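Side-chain contacts in cystathionine gamma-synthase (Xanthomonas oryzae pv. oryzae KACC 10331, PDB 6LD7), which probably uses pyridoxal 5'-phosphate to form cystathionine on the route to methionine, and may also cleave it: residues P63-L68 against G241-P246; E74-A79 against L188-Q193. The protein carries 1 engineered substitution. One frame throughout, in Å; residues are numbered along the deposited sequence.

How the contacts relate
Helix 63-76 takes part in both contacts, with its first turns in contact 1 and its last residues in contact 2. Starting from the N terminus, the chain enters this helix at 63-68 and leaves it at 74-79, then builds most of the seven-stranded sheet. Along the chain, the loop of contact 2 is closed at 188-193, between strands 180-184 and 202-206. That of contact 1 is closed only at 241-246, the linker after helix 227-240 and the first residue of helix 246-256. Contact 2 is therefore nested inside the loop closed by contact 1. Their centres lie 18 Å apart, and with about 7 Å between nearest atoms the contacts do not touch.

Contact 1 of 2, residues P63-L68 against G241-P246; sequences PTRDLL and GLTGSP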
loop_
_atom_site.group_PDB
_atom_site.type_symbol
_atom_site.label_atom_id
_atom_site.label_comp_id
_atom_site.label_asym_id
_atom_site.label_seq_id
_atom_site.Cartn_x
_atom_site.Cartn_y
_atom_site.Cartn_z
ATOM N N PRO C 63 -2.496 -15.415 -5.757
ATOM C CA PRO C 63 -2.015 -16.118 -4.565
ATOM C C PRO C 63 -2.235 -15.372 -3.251
ATOM O O PRO C 63 -2.454 -16.038 -2.238
ATOM C CB PRO C 63 -0.512 -16.340 -4.787
ATOM C CG PRO C 63 -0.169 -15.438 -5.903
ATOM C CD PRO C 63 -1.418 -15.141 -6.716
ATOM N N THR C 64 -2.147 -14.057 -3.235
ATOM C CA THR C 64 -2.381 -13.283 -1.976
ATOM C C THR C 64 -3.856 -13.445 -1.550
ATOM O O THR C 64 -4.151 -13.683 -0.352
ATOM C CB THR C 64 -1.999 -11.821 -2.174
ATOM O OG1 THR C 64 -0.592 -11.838 -2.488
ATOM C CG2 THR C 64 -2.367 -11.025 -0.937
ATOM N N ARG C 65 -4.767 -13.332 -2.518
ATOM C CA ARG C 65 -6.215 -13.498 -2.260
ATOM C C ARG C 65 -6.515 -14.950 -1.768
ATOM O O ARG C 65 -7.263 -15.117 -0.840
ATOM C CB ARG C 65 -7.017 -13.088 -3.493
ATOM C CG ARG C 65 -8.505 -13.023 -3.193
ATOM C CD ARG C 65 -9.315 -12.249 -4.219
ATOM N NE ARG C 65 -9.245 -12.977 -5.384
ATOM C CZ ARG C 65 -8.812 -12.536 -6.582
ATOM N NH1 ARG C 65 -8.598 -11.272 -6.917
ATOM N NH2 ARG C 65 -8.727 -13.455 -7.502
ATOM N N ASP C 66 -5.917 -15.958 -2.413
ATOM C CA ASP C 66 -6.109 -17.375 -2.121
ATOM C C ASP C 66 -5.572 -17.707 -0.723
ATOM O O ASP C 66 -6.132 -18.548 -0.103
ATOM C CB ASP C 66 -5.427 -18.264 -3.146
ATOM C CG ASP C 66 -6.252 -18.361 -4.416
ATOM O OD1 ASP C 66 -7.392 -17.874 -4.418
ATOM O OD2 ASP C 66 -5.699 -18.780 -5.408
ATOM N N LEU C 67 -4.532 -17.076 -0.240
ATOM C CA LEU C 67 -4.107 -17.341 1.150
ATOM C C LEU C 67 -5.235 -16.970 2.084
ATOM O O LEU C 67 -5.338 -17.591 3.041
ATOM C CB LEU C 67 -2.955 -16.439 1.506
ATOM C CG LEU C 67 -1.593 -17.060 1.542
ATOM C CD1 LEU C 67 -0.608 -15.922 1.835
ATOM C CD2 LEU C 67 -1.554 -18.144 2.600
ATOM N N LEU C 68 -5.897 -15.832 1.859
ATOM C CA LEU C 68 -6.971 -15.418 2.746
ATOM C C LEU C 68 -8.132 -16.416 2.605
ATOM O O LEU C 68 -8.751 -16.793 3.601
ATOM C CB LEU C 68 -7.375 -13.978 2.452
ATOM C CG LEU C 68 -8.561 -13.479 3.238
ATOM C CD1 LEU C 68 -8.225 -13.437 4.731
ATOM C CD2 LEU C 68 -8.959 -12.071 2.796
ATOM N N GLY C 241 -17.123 -10.977 -12.107
ATOM C CA GLY C 241 -16.136 -9.941 -11.773
ATOM C C GLY C 241 -16.234 -9.483 -10.340
ATOM O O GLY C 241 -15.962 -8.269 -10.129
ATOM N N LEU C 242 -16.528 -10.394 -9.393
ATOM C CA LEU C 242 -16.802 -10.010 -7.987
ATOM C C LEU C 242 -15.578 -10.198 -7.084
ATOM O O LEU C 242 -15.688 -9.857 -5.882
ATOM C CB LEU C 242 -17.917 -10.921 -7.444
ATOM C CG LEU C 242 -19.299 -10.598 -7.941
ATOM C CD1 LEU C 242 -20.296 -11.647 -7.433
ATOM C CD2 LEU C 242 -19.641 -9.200 -7.440
ATOM N N THR C 243 -14.488 -10.807 -7.556
ATOM C CA THR C 243 -13.253 -10.965 -6.782
ATOM C C THR C 243 -12.678 -9.621 -6.314
ATOM O O THR C 243 -12.898 -8.591 -6.942
ATOM C CB THR C 243 -12.230 -11.801 -7.531
ATOM O OG1 THR C 243 -12.060 -11.189 -8.808
ATOM C CG2 THR C 243 -12.721 -13.214 -7.704
ATOM N N GLY C 244 -11.994 -9.693 -5.178
ATOM C CA GLY C 244 -11.422 -8.537 -4.474
ATOM C C GLY C 244 -9.959 -8.240 -4.910
ATOM O O GLY C 244 -9.266 -9.096 -5.461
ATOM N N SER C 245 -9.474 -7.112 -4.458
ATOM C CA SER C 245 -8.108 -6.598 -4.624
ATOM C C SER C 245 -7.134 -7.410 -3.756
ATOM O O SER C 245 -7.343 -7.678 -2.582
ATOM C CB SER C 245 -8.197 -5.183 -4.195
ATOM O OG SER C 245 -7.026 -4.713 -3.607
ATOM N N PRO C 246 -5.994 -7.819 -4.320
ATOM C CA PRO C 246 -4.932 -8.456 -3.537
ATOM C C PRO C 246 -4.448 -7.604 -2.384
ATOM O O PRO C 246 -4.095 -8.134 -1.309
ATOM C CB PRO C 246 -3.799 -8.597 -4.534
ATOM C CG PRO C 246 -4.584 -8.785 -5.886
ATOM C CD PRO C 246 -5.743 -7.822 -5.790
#
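Arg65 reaches out from the first turn of helix 63-76 to grip the backbone of segment 241-246. Its CG stands anti to the backbone N (chi1 -170°) and the chain runs straight until it bends at chi3, which turns the guanidinium broadside to Thr243. Arg65 NH1 donates to Gly244 O at 2.7 Å, a nearly straight bond (164°) that lies close to the guanidinium plane and meets the carbonyl almost end-on. Thr243 CB sits over the centre of one guanidinium face, 3.6 Å from Arg65 CZ, its side chain crossing the arginine at about a right angle. A second bond, from Arg65 NH2 to Thr58 O, helps fix the rotation of the group, while Thr243 OG1 is bonded to Arg59 O.

Pro246 meets the neighbouring Thr64. The methyl Thr64 CG2 approaches Pro246 O at 3.4 Å, and the CB atoms of Thr64 and Pro246 are 4.4 Å apart; Thr64 OG1 is taken up elsewhere, bonded to Val39 N.

The segment also pairs with strand 80-84 through Gly244 and Ile83, and packs on the second subunit, where Ser245 meets Ser245 of that chain. From Gly241, the C-prime residue of a Schellman motif, to Ser245, the N-cap of helix 246-256, the chain forms a short connection between helices 227-240 and 246-256 at a subunit interface.

Contact 2 of 2, residues E74-A79 against L188-Q193; sequences ELEGGA and LSPALQ
Glu76 lays its carboxylate against the ring of Pro190, with no hydrogen bond joining the two segments. Glu76 OE2 lies 3.4 Å from Pro190 CG, and Glu76 CD is 3.7 Å from Pro190 CB, so that the acid crosses the CB-CG side of the ring at about a right angle. The other oxygen, Glu76 OE1, comes within 3.6 Å of Gln193 O, which is not a hydrogen bond. A bond to His205 NE2, on strand 202-206, gives Glu76 OE2 a polar partner in this buried setting. The fold of the side chain explains its reach: chi1 (-73°) sets Glu76 CG beside the backbone N, and a further bend at chi2 (-76°) brings the carboxylate round to the ring.

Pro190 is presented by an ST turn. Ser189 OG accepts from Ala191 N at 3.1 Å and donates to Leu188 O at 2.6 Å, approaching a lone pair of that carbonyl within its plane, so the hydroxyl bridges Leu188 and Ala191, which flank the Ser189-Pro190 pair. A backbone bond from Leu192 N to Ser189 O, 3.1 Å long, spans the same part of the chain. Helix 259-277 backs it, with Leu263 against Ser189 and Ala191.

Leu75 adds an apolar side-chain contact, its CB 3.7 Å from Pro190 CB. Just beyond, Gly77 takes a positive phi (80°) and the chain leaves the helix for strand 80-84. His205 also packs on Pro190, and the strand that carries it leads toward Lys209, the predicted pyridoxal phosphate lysine.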
loop_
_atom_site.group_PDB
_atom_site.type_symbol
_atom_site.label_atom_id
_atom_site.label_comp_id
_atom_site.label_asym_id
_atom_site.label_seq_id
_atom_site.Cartn_x
_atom_site.Cartn_y
_atom_site.Cartn_z
ATOM N N GLU C 74 -10.165 -22.858 6.307
ATOM C CA GLU C 74 -9.611 -23.616 7.456
ATOM C C GLU C 74 -10.311 -23.215 8.767
ATOM O O GLU C 74 -10.677 -24.088 9.512
ATOM C CB GLU C 74 -8.108 -23.487 7.594
ATOM C CG GLU C 74 -7.599 -24.343 8.780
ATOM C CD GLU C 74 -6.082 -24.362 8.978
ATOM O OE1 GLU C 74 -5.368 -23.709 8.169
ATOM O OE2 GLU C 74 -5.594 -25.002 9.957
ATOM N N LEU C 75 -10.544 -21.966 9.077
ATOM C CA LEU C 75 -11.253 -21.553 10.312
ATOM C C LEU C 75 -12.704 -22.004 10.250
ATOM O O LEU C 75 -13.228 -22.306 11.292
ATOM C CB LEU C 75 -11.268 -20.030 10.397
ATOM C CG LEU C 75 -10.186 -19.318 11.191
ATOM C CD1 LEU C 75 -8.956 -20.130 11.413
ATOM C CD2 LEU C 75 -9.901 -17.921 10.633
ATOM N N GLU C 76 -13.391 -21.958 9.105
ATOM C CA GLU C 76 -14.820 -22.339 9.069
ATOM C C GLU C 76 -14.965 -23.881 8.949
ATOM O O GLU C 76 -16.045 -24.372 9.106
ATOM C CB GLU C 76 -15.560 -21.580 7.984
ATOM C CG GLU C 76 -15.806 -20.118 8.276
ATOM C CD GLU C 76 -16.930 -19.776 9.278
ATOM O OE1 GLU C 76 -17.432 -20.666 10.076
ATOM O OE2 GLU C 76 -17.211 -18.576 9.390
ATOM N N GLY C 77 -13.927 -24.618 8.601
ATOM C CA GLY C 77 -13.967 -26.071 8.342
ATOM C C GLY C 77 -14.494 -26.353 6.965
ATOM O O GLY C 77 -15.224 -27.319 6.811
ATOM N N GLY C 78 -14.235 -25.531 5.943
ATOM C CA GLY C 78 -14.823 -25.844 4.625
ATOM C C GLY C 78 -13.803 -26.332 3.606
ATOM O O GLY C 78 -12.651 -26.325 3.895
ATOM N N ALA C 79 -14.237 -26.590 2.377
ATOM C CA ALA C 79 -13.423 -27.132 1.274
ATOM C C ALA C 79 -12.625 -25.984 0.638
ATOM O O ALA C 79 -11.582 -26.243 0.176
ATOM C CB ALA C 79 -14.314 -27.882 0.288
ATOM N N LEU C 188 -20.346 -12.759 14.430
ATOM C CA LEU C 188 -19.510 -13.475 15.449
ATOM C C LEU C 188 -18.128 -13.879 14.897
ATOM O O LEU C 188 -17.211 -14.211 15.711
ATOM C CB LEU C 188 -20.227 -14.761 15.911
ATOM C CG LEU C 188 -21.469 -14.522 16.754
ATOM C CD1 LEU C 188 -22.187 -15.853 17.055
ATOM C CD2 LEU C 188 -21.022 -13.880 18.052
ATOM N N SER C 189 -17.984 -14.008 13.586
ATOM C CA SER C 189 -16.738 -14.466 12.929
ATOM C C SER C 189 -16.592 -15.943 13.164
ATOM O O SER C 189 -17.159 -16.514 14.089
ATOM C CB SER C 189 -15.496 -13.705 13.429
ATOM O OG SER C 189 -14.864 -14.345 14.563
ATOM N N PRO C 190 -15.641 -16.551 12.450
ATOM C CA PRO C 190 -15.387 -17.968 12.586
ATOM C C PRO C 190 -14.784 -18.342 13.925
ATOM O O PRO C 190 -14.861 -19.505 14.299
ATOM C CB PRO C 190 -14.374 -18.279 11.506
ATOM C CG PRO C 190 -14.449 -17.079 10.557
ATOM C CD PRO C 190 -14.802 -15.899 11.416
ATOM N N ALA C 191 -14.191 -17.403 14.641
ATOM C CA ALA C 191 -13.603 -17.757 15.949
ATOM C C ALA C 191 -14.734 -18.072 16.946
ATOM O O ALA C 191 -14.429 -18.649 17.950
ATOM C CB ALA C 191 -12.795 -16.589 16.462
ATOM N N LEU C 192 -15.933 -17.523 16.790
ATOM C CA LEU C 192 -17.034 -17.641 17.800
ATOM C C LEU C 192 -18.203 -18.550 17.364
ATOM O O LEU C 192 -18.988 -18.954 18.211
ATOM C CB LEU C 192 -17.500 -16.226 18.154
ATOM C CG LEU C 192 -16.501 -15.390 18.923
ATOM C CD1 LEU C 192 -17.077 -14.042 19.333
ATOM C CD2 LEU C 192 -15.947 -16.177 20.115
ATOM N N GLN C 193 -18.267 -18.949 16.101
ATOM C CA GLN C 193 -19.395 -19.741 15.580
ATOM C C GLN C 193 -18.933 -20.344 14.275
ATOM O O GLN C 193 -18.382 -19.571 13.367
ATOM C CB GLN C 193 -20.679 -18.880 15.433
ATOM C CG GLN C 193 -21.891 -19.648 14.985
ATOM C CD GLN C 193 -23.089 -18.735 14.906
ATOM O OE1 GLN C 193 -23.268 -17.913 13.925
ATOM N NE2 GLN C 193 -23.959 -18.899 15.895
#